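5-carboxymethyl-2-hydroxymuconate semialdehyde dehydrogenase (Thermus thermophilus, PDB 2D4E) probably catalyses the NAD-dependent oxidation of 5-carboxymethyl-2-hydroxymuconate semialdehyde to the corresponding acid, as a tetrameric member of the aldehyde dehydrogenase family. Local coordinates at residues C[255-260]-C[266-271]; C[327-332]-C[370-375]. One frame throughout, in Å; residues are numbered along the deposited sequence.

Contact 1 (C[255-260]-C[266-271]). With NAD (nicotinamide-adenine-dinucleotide), chain K.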
loop_
_atom_site.group_PDB
_atom_site.type_symbol
_atom_site.label_atom_id
_atom_site.label_comp_id
_atom_site.label_asym_id
_atom_site.label_seq_id
_atom_site.Cartn_x
_atom_site.Cartn_y
_atom_site.Cartn_z
ATOM N N LYS C 255 -28.140 -2.386 17.228
ATOM C CA LYS C 255 -27.997 -2.222 18.672
ATOM C C LYS C 255 -28.288 -3.516 19.427
ATOM O O LYS C 255 -27.547 -3.904 20.341
ATOM C CB LYS C 255 -28.936 -1.125 19.176
ATOM C CG LYS C 255 -28.535 0.276 18.758
ATOM C CD LYS C 255 -29.510 1.307 19.299
ATOM C CE LYS C 255 -29.212 2.694 18.745
ATOM N NZ LYS C 255 -30.264 3.676 19.140
ATOM N N ILE C 256 -29.377 -4.177 19.044
ATOM C CA ILE C 256 -29.777 -5.421 19.679
ATOM C C ILE C 256 -28.724 -6.500 19.446
ATOM O O ILE C 256 -28.354 -7.234 20.366
ATOM C CB ILE C 256 -31.150 -5.878 19.132
ATOM C CG1 ILE C 256 -32.242 -4.938 19.657
ATOM C CG2 ILE C 256 -31.433 -7.329 19.525
ATOM C CD1 ILE C 256 -33.573 -5.073 18.954
ATOM N N VAL C 257 -28.224 -6.580 18.219
ATOM C CA VAL C 257 -27.223 -7.581 17.888
ATOM C C VAL C 257 -25.896 -7.334 18.587
ATOM O O VAL C 257 -25.273 -8.268 19.093
ATOM C CB VAL C 257 -27.002 -7.661 16.364
ATOM C CG1 VAL C 257 -25.761 -8.491 16.050
ATOM C CG2 VAL C 257 -28.216 -8.293 15.718
ATOM N N MET C 258 -25.463 -6.080 18.629
ATOM C CA MET C 258 -24.201 -5.761 19.282
ATOM C C MET C 258 -24.275 -6.090 20.767
ATOM O O MET C 258 -23.335 -6.643 21.339
ATOM C CB MET C 258 -23.859 -4.278 19.093
ATOM C CG MET C 258 -22.504 -3.889 19.658
ATOM S SD MET C 258 -22.029 -2.192 19.274
ATOM C CE MET C 258 -20.586 -1.996 20.337
ATOM N N ARG C 259 -25.402 -5.751 21.384
ATOM C CA ARG C 259 -25.603 -6.007 22.808
ATOM C C ARG C 259 -25.486 -7.498 23.106
ATOM O O ARG C 259 -24.838 -7.900 24.071
ATOM C CB ARG C 259 -26.983 -5.494 23.232
ATOM C CG ARG C 259 -27.204 -5.421 24.737
ATOM C CD ARG C 259 -28.539 -4.749 25.065
ATOM N NE ARG C 259 -28.597 -3.373 24.572
ATOM C CZ ARG C 259 -29.476 -2.920 23.678
ATOM N NH1 ARG C 259 -30.392 -3.730 23.156
ATOM N NH2 ARG C 259 -29.438 -1.648 23.301
ATOM N N ASN C 260 -26.112 -8.308 22.258
ATOM C CA ASN C 260 -26.102 -9.758 22.391
ATOM C C ASN C 260 -24.713 -10.323 22.074
ATOM O O ASN C 260 -24.261 -11.289 22.689
ATOM C CB ASN C 260 -27.157 -10.346 21.440
ATOM C CG ASN C 260 -27.258 -11.864 21.518
ATOM O OD1 ASN C 260 -27.988 -12.491 20.735
ATOM N ND2 ASN C 260 -26.535 -12.462 22.457
ATOM N N LYS C 266 -17.809 -10.745 20.048
ATOM C CA LYS C 266 -17.785 -11.037 18.625
ATOM C C LYS C 266 -17.434 -9.814 17.788
ATOM O O LYS C 266 -17.718 -8.684 18.174
ATOM C CB LYS C 266 -19.138 -11.595 18.182
ATOM C CG LYS C 266 -19.490 -12.910 18.846
ATOM C CD LYS C 266 -20.654 -13.582 18.159
ATOM C CE LYS C 266 -20.898 -14.972 18.724
ATOM N NZ LYS C 266 -21.960 -15.653 17.937
ATOM N N ARG C 267 -16.796 -10.056 16.647
ATOM C CA ARG C 267 -16.427 -8.991 15.724
ATOM C C ARG C 267 -17.641 -8.780 14.819
ATOM O O ARG C 267 -18.158 -9.734 14.234
ATOM C CB ARG C 267 -15.217 -9.417 14.894
ATOM C CG ARG C 267 -14.635 -8.331 14.006
ATOM C CD ARG C 267 -13.409 -8.854 13.251
ATOM N NE ARG C 267 -12.520 -9.591 14.145
ATOM C CZ ARG C 267 -11.428 -10.242 13.759
ATOM N NH1 ARG C 267 -11.061 -10.249 12.482
ATOM N NH2 ARG C 267 -10.695 -10.887 14.658
ATOM N N LEU C 268 -18.085 -7.533 14.697
ATOM C CA LEU C 268 -19.259 -7.211 13.886
ATOM C C LEU C 268 -18.963 -6.258 12.725
ATOM O O LEU C 268 -18.172 -5.323 12.858
ATOM C CB LEU C 268 -20.342 -6.610 14.798
ATOM C CG LEU C 268 -21.678 -6.111 14.229
ATOM C CD1 LEU C 268 -22.396 -7.223 13.465
ATOM C CD2 LEU C 268 -22.554 -5.623 15.377
ATOM N N SER C 269 -19.611 -6.513 11.588
ATOM C CA SER C 269 -19.466 -5.692 10.388
ATOM C C SER C 269 -20.870 -5.281 9.954
ATOM O O SER C 269 -21.436 -5.849 9.016
ATOM C CB SER C 269 -18.793 -6.496 9.275
ATOM O OG SER C 269 -18.714 -5.735 8.086
ATOM N N PRO C 270 -21.445 -4.271 10.622
ATOM C CA PRO C 270 -22.794 -3.807 10.300
ATOM C C PRO C 270 -22.970 -2.758 9.211
ATOM O O PRO C 270 -22.279 -1.744 9.182
ATOM C CB PRO C 270 -23.300 -3.302 11.648
ATOM C CG PRO C 270 -22.075 -2.632 12.198
ATOM C CD PRO C 270 -20.943 -3.609 11.845
ATOM N N GLU C 271 -23.916 -3.033 8.322
ATOM C CA GLU C 271 -24.303 -2.132 7.239
ATOM C C GLU C 271 -25.758 -1.889 7.628
ATOM O O GLU C 271 -26.627 -2.738 7.412
ATOM C CB GLU C 271 -24.185 -2.837 5.889
ATOM C CG GLU C 271 -22.743 -3.165 5.506
ATOM C CD GLU C 271 -22.642 -3.961 4.222
ATOM O OE1 GLU C 271 -23.608 -4.684 3.905
ATOM O OE2 GLU C 271 -21.593 -3.882 3.539
HETATM P PA NAD K . -34.060 -6.226 9.984
HETATM O O1A NAD K . -35.146 -6.469 10.927
HETATM O O2A NAD K . -32.879 -5.635 10.638
HETATM O O5B NAD K . -33.539 -7.562 9.225
HETATM C C5B NAD K . -32.136 -7.904 8.971
HETATM C C4B NAD K . -31.881 -9.282 9.540
HETATM O O4B NAD K . -31.919 -9.091 10.971
HETATM C C3B NAD K . -32.997 -10.326 9.255
HETATM O O3B NAD K . -32.440 -11.515 8.655
HETATM C C2B NAD K . -33.610 -10.550 10.646
HETATM O O2B NAD K . -34.139 -11.883 10.829
HETATM C C1B NAD K . -32.439 -10.229 11.553
HETATM N N9A NAD K . -32.857 -9.888 12.901
HETATM C C8A NAD K . -33.931 -9.125 13.323
HETATM N N7A NAD K . -34.024 -9.015 14.669
HETATM C C5A NAD K . -32.931 -9.760 15.113
HETATM C C6A NAD K . -32.446 -10.054 16.443
HETATM N N6A NAD K . -33.042 -9.611 17.552
HETATM N N1A NAD K . -31.306 -10.842 16.523
HETATM C C2A NAD K . -30.692 -11.303 15.363
HETATM N N3A NAD K . -31.065 -11.087 14.110
HETATM C C4A NAD K . -32.195 -10.305 14.039
HETATM O O3 NAD K . -34.612 -5.338 8.879
HETATM P PN NAD K . -34.875 -5.389 7.316
HETATM O O1N NAD K . -36.297 -5.029 7.142
HETATM O O2N NAD K . -34.465 -6.705 6.798
HETATM O O5D NAD K . -33.964 -4.167 7.040
HETATM C C5D NAD K . -34.001 -3.290 5.941
HETATM C C4D NAD K . -32.911 -2.391 6.435
HETATM O O4D NAD K . -31.602 -2.847 6.026
HETATM C C3D NAD K . -33.042 -0.910 6.111
HETATM O O3D NAD K . -32.880 -0.068 7.271
HETATM C C2D NAD K . -31.951 -0.742 5.055
HETATM O O2D NAD K . -31.496 0.626 5.003
HETATM C C1D NAD K . -30.916 -1.738 5.528
HETATM N N1N NAD K . -29.971 -2.144 4.474
HETATM C C2N NAD K . -28.713 -1.584 4.636
HETATM C C3N NAD K . -27.769 -1.907 3.672
HETATM C C7N NAD K . -26.357 -1.342 3.719
HETATM O O7N NAD K . -25.574 -1.668 2.845
HETATM N N7N NAD K . -26.001 -0.496 4.702
HETATM C C4N NAD K . -28.094 -2.792 2.544
HETATM C C5N NAD K . -29.428 -3.292 2.513
HETATM C C6N NAD K . -30.409 -3.018 3.427
#
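Leu268 and the pair Val257 and Met258 meet where helix 251-261 packs on strand 267-271, the closing half of a beta-alpha-beta unit in the NAD-binding domain. The contact across the two segments is purely apolar and rather loose. Leu268 CD2 makes the nearest approaches, 4.2 Å from Met258 CB and 4.4 Å from Val257 CG1. With Leu268 CG anti to the backbone N (chi1 177°), the branch is carried off the edge strand toward the helix, where it reaches the base of the Met258 side chain and not its sulfur. Leu245 and Leu247 of the neighbouring strand 244-248 also pack on Leu268, and Met258 packs on Lys266 of the second subunit.

The cofactor is touched by both segments. Val257 turns its two methyls to different tasks, CG1 to the strand and CG2 to the adenine, 3.9 Å from NAD C2A; Ile256 CG2 comes within 3.4 Å of the adenine amino nitrogen N6A. A salt bridge from Arg182 and hydrogen bonds with Thr248 OG1 and Trp181 NE1 hold the carboxylate of Glu271, at the strand's far end. Glu271 CB lies 3.2 Å from NAD N7N of the nicotinamide carboxamide.

Contact 2 (C[327-332]-C[370-375])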
loop_
_atom_site.group_PDB
_atom_site.type_symbol
_atom_site.label_atom_id
_atom_site.label_comp_id
_atom_site.label_asym_id
_atom_site.label_seq_id
_atom_site.Cartn_x
_atom_site.Cartn_y
_atom_site.Cartn_z
ATOM N N GLU C 327 -43.920 15.711 -11.258
ATOM C CA GLU C 327 -44.528 15.212 -12.488
ATOM C C GLU C 327 -43.907 13.892 -12.927
ATOM O O GLU C 327 -44.598 13.022 -13.453
ATOM C CB GLU C 327 -44.422 16.251 -13.612
ATOM C CG GLU C 327 -45.290 17.486 -13.377
ATOM C CD GLU C 327 -46.709 17.132 -12.929
ATOM O OE1 GLU C 327 -47.394 16.375 -13.655
ATOM O OE2 GLU C 327 -47.141 17.608 -11.850
ATOM N N ARG C 328 -42.606 13.733 -12.713
ATOM C CA ARG C 328 -41.955 12.480 -13.075
ATOM C C ARG C 328 -42.490 11.357 -12.175
ATOM O O ARG C 328 -42.794 10.262 -12.642
ATOM C CB ARG C 328 -40.435 12.617 -12.940
ATOM C CG ARG C 328 -39.798 13.453 -14.049
ATOM C CD ARG C 328 -39.747 12.681 -15.361
ATOM N NE ARG C 328 -38.762 11.604 -15.289
ATOM C CZ ARG C 328 -37.451 11.767 -15.465
ATOM N NH1 ARG C 328 -36.954 12.966 -15.745
ATOM N NH2 ARG C 328 -36.631 10.734 -15.317
ATOM N N ALA C 329 -42.624 11.635 -10.883
ATOM C CA ALA C 329 -43.136 10.644 -9.939
ATOM C C ALA C 329 -44.575 10.265 -10.296
ATOM O O ALA C 329 -44.984 9.107 -10.153
ATOM C CB ALA C 329 -43.084 11.199 -8.522
ATOM N N ARG C 330 -45.336 11.255 -10.757
ATOM C CA ARG C 330 -46.728 11.052 -11.139
ATOM C C ARG C 330 -46.801 10.106 -12.337
ATOM O O ARG C 330 -47.706 9.278 -12.433
ATOM C CB ARG C 330 -47.374 12.393 -11.513
ATOM C CG ARG C 330 -48.893 12.395 -11.440
ATOM C CD ARG C 330 -49.500 13.638 -12.090
ATOM N NE ARG C 330 -49.098 14.897 -11.462
ATOM C CZ ARG C 330 -49.453 15.281 -10.239
ATOM N NH1 ARG C 330 -50.220 14.501 -9.485
ATOM N NH2 ARG C 330 -49.063 16.462 -9.778
ATOM N N ALA C 331 -45.834 10.232 -13.241
ATOM C CA ALA C 331 -45.788 9.405 -14.445
ATOM C C ALA C 331 -45.271 7.979 -14.233
ATOM O O ALA C 331 -45.436 7.128 -15.107
ATOM C CB ALA C 331 -44.949 10.105 -15.512
ATOM N N ILE C 332 -44.643 7.714 -13.089
ATOM C CA ILE C 332 -44.116 6.379 -12.803
ATOM C C ILE C 332 -45.197 5.298 -12.933
ATOM O O ILE C 332 -46.251 5.391 -12.306
ATOM C CB ILE C 332 -43.504 6.316 -11.377
ATOM C CG1 ILE C 332 -42.268 7.222 -11.306
ATOM C CG2 ILE C 332 -43.145 4.884 -11.020
ATOM C CD1 ILE C 332 -41.674 7.362 -9.927
ATOM N N LEU C 370 -48.023 17.420 1.078
ATOM C CA LEU C 370 -48.091 16.259 0.202
ATOM C C LEU C 370 -48.406 16.728 -1.213
ATOM O O LEU C 370 -49.493 17.240 -1.473
ATOM C CB LEU C 370 -49.180 15.300 0.686
ATOM C CG LEU C 370 -49.382 14.065 -0.190
ATOM C CD1 LEU C 370 -48.055 13.320 -0.338
ATOM C CD2 LEU C 370 -50.444 13.173 0.431
ATOM N N LEU C 371 -47.457 16.549 -2.126
ATOM C CA LEU C 371 -47.643 16.979 -3.511
ATOM C C LEU C 371 -48.144 15.875 -4.444
ATOM O O LEU C 371 -48.737 16.158 -5.489
ATOM C CB LEU C 371 -46.333 17.555 -4.054
ATOM C CG LEU C 371 -45.690 18.687 -3.242
ATOM C CD1 LEU C 371 -44.460 19.177 -3.980
ATOM C CD2 LEU C 371 -46.671 19.839 -3.050
ATOM N N VAL C 372 -47.906 14.622 -4.077
ATOM C CA VAL C 372 -48.356 13.508 -4.903
ATOM C C VAL C 372 -48.235 12.182 -4.150
ATOM O O VAL C 372 -47.388 12.034 -3.270
ATOM C CB VAL C 372 -47.549 13.452 -6.233
ATOM C CG1 VAL C 372 -46.068 13.264 -5.945
ATOM C CG2 VAL C 372 -48.082 12.342 -7.128
ATOM N N GLY C 373 -49.101 11.229 -4.487
ATOM C CA GLY C 373 -49.084 9.931 -3.830
ATOM C C GLY C 373 -49.648 9.995 -2.422
ATOM O O GLY C 373 -50.699 10.591 -2.195
ATOM N N GLY C 374 -48.959 9.366 -1.472
ATOM C CA GLY C 374 -49.412 9.393 -0.092
ATOM C C GLY C 374 -50.502 8.400 0.267
ATOM O O GLY C 374 -51.163 8.547 1.293
ATOM N N GLU C 375 -50.693 7.383 -0.566
ATOM C CA GLU C 375 -51.716 6.376 -0.294
ATOM C C GLU C 375 -51.524 5.173 -1.214
ATOM O O GLU C 375 -50.738 5.228 -2.159
ATOM C CB GLU C 375 -53.109 6.977 -0.515
ATOM C CG GLU C 375 -53.394 7.344 -1.964
ATOM C CD GLU C 375 -54.737 8.034 -2.152
ATOM O OE1 GLU C 375 -55.741 7.586 -1.555
ATOM O OE2 GLU C 375 -54.795 9.019 -2.912
#
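Arg330 NH2 donates to Glu327 OE2 at 3.0 Å, and the same guanidinium lies beside Val372 and Leu371, where the C-terminal end of helix 315-331 packs against edge strand 369-372 of the mixed sheet in the aldehyde dehydrogenase fold. The salt bridge runs within one helical turn and is bidentate and side-on: Arg330 NE donates to the other oxygen, Glu327 OE1, at 3.1 Å. Both oxygens sit nearly in the guanidinium plane and are approached on their syn sides, though the nitrogens stand 24° and 32° out of the carboxylate plane. Two bonds of this kind limit rotation of the arginine's end group, whose chain bends at chi3 (-61°) to reach the glutamate.

Across the contact, the guanidinium comes obliquely to the strand. Arg330 NH1 lies 3.8 Å from Val372 CG2, while NH2 stays 4.3 Å from Leu371 O, too far for a bond.

The apolar part lies deeper. Val372 points its other methyl at the helix, and Val326, one turn back, adds to the packing on both Val372 and Leu371. Phe298 of helix 286-298 also touches Ala329. Within the sheet, Val372 also touches Val396 of the antiparallel strand 395-398. The remaining touch is a loose one, Ala329 CB to Val372 CG1 at 4.5 Å.

From the N terminus the chain has already laid down strands 166-169, 193-196 and 222-224 when it reaches strand 244-248 and helix 251-261; contact 1 then closes the short turn of five residues that leads into strand 267-271, at one edge of the five-stranded parallel sheet. Strand 277-280 then begins the other, mixed sheet. Contact 2 closes a much longer excursion of 37 residues, which includes helix 350-365, before strand 369-372 adds an edge to that mixed sheet. The two loops lie in series, neither nested nor crossed, with centres about 38 Å apart. Contact 1 lies beside the cofactor and contact 2 nearer the periphery, yet both segment pairs also touch the second subunit.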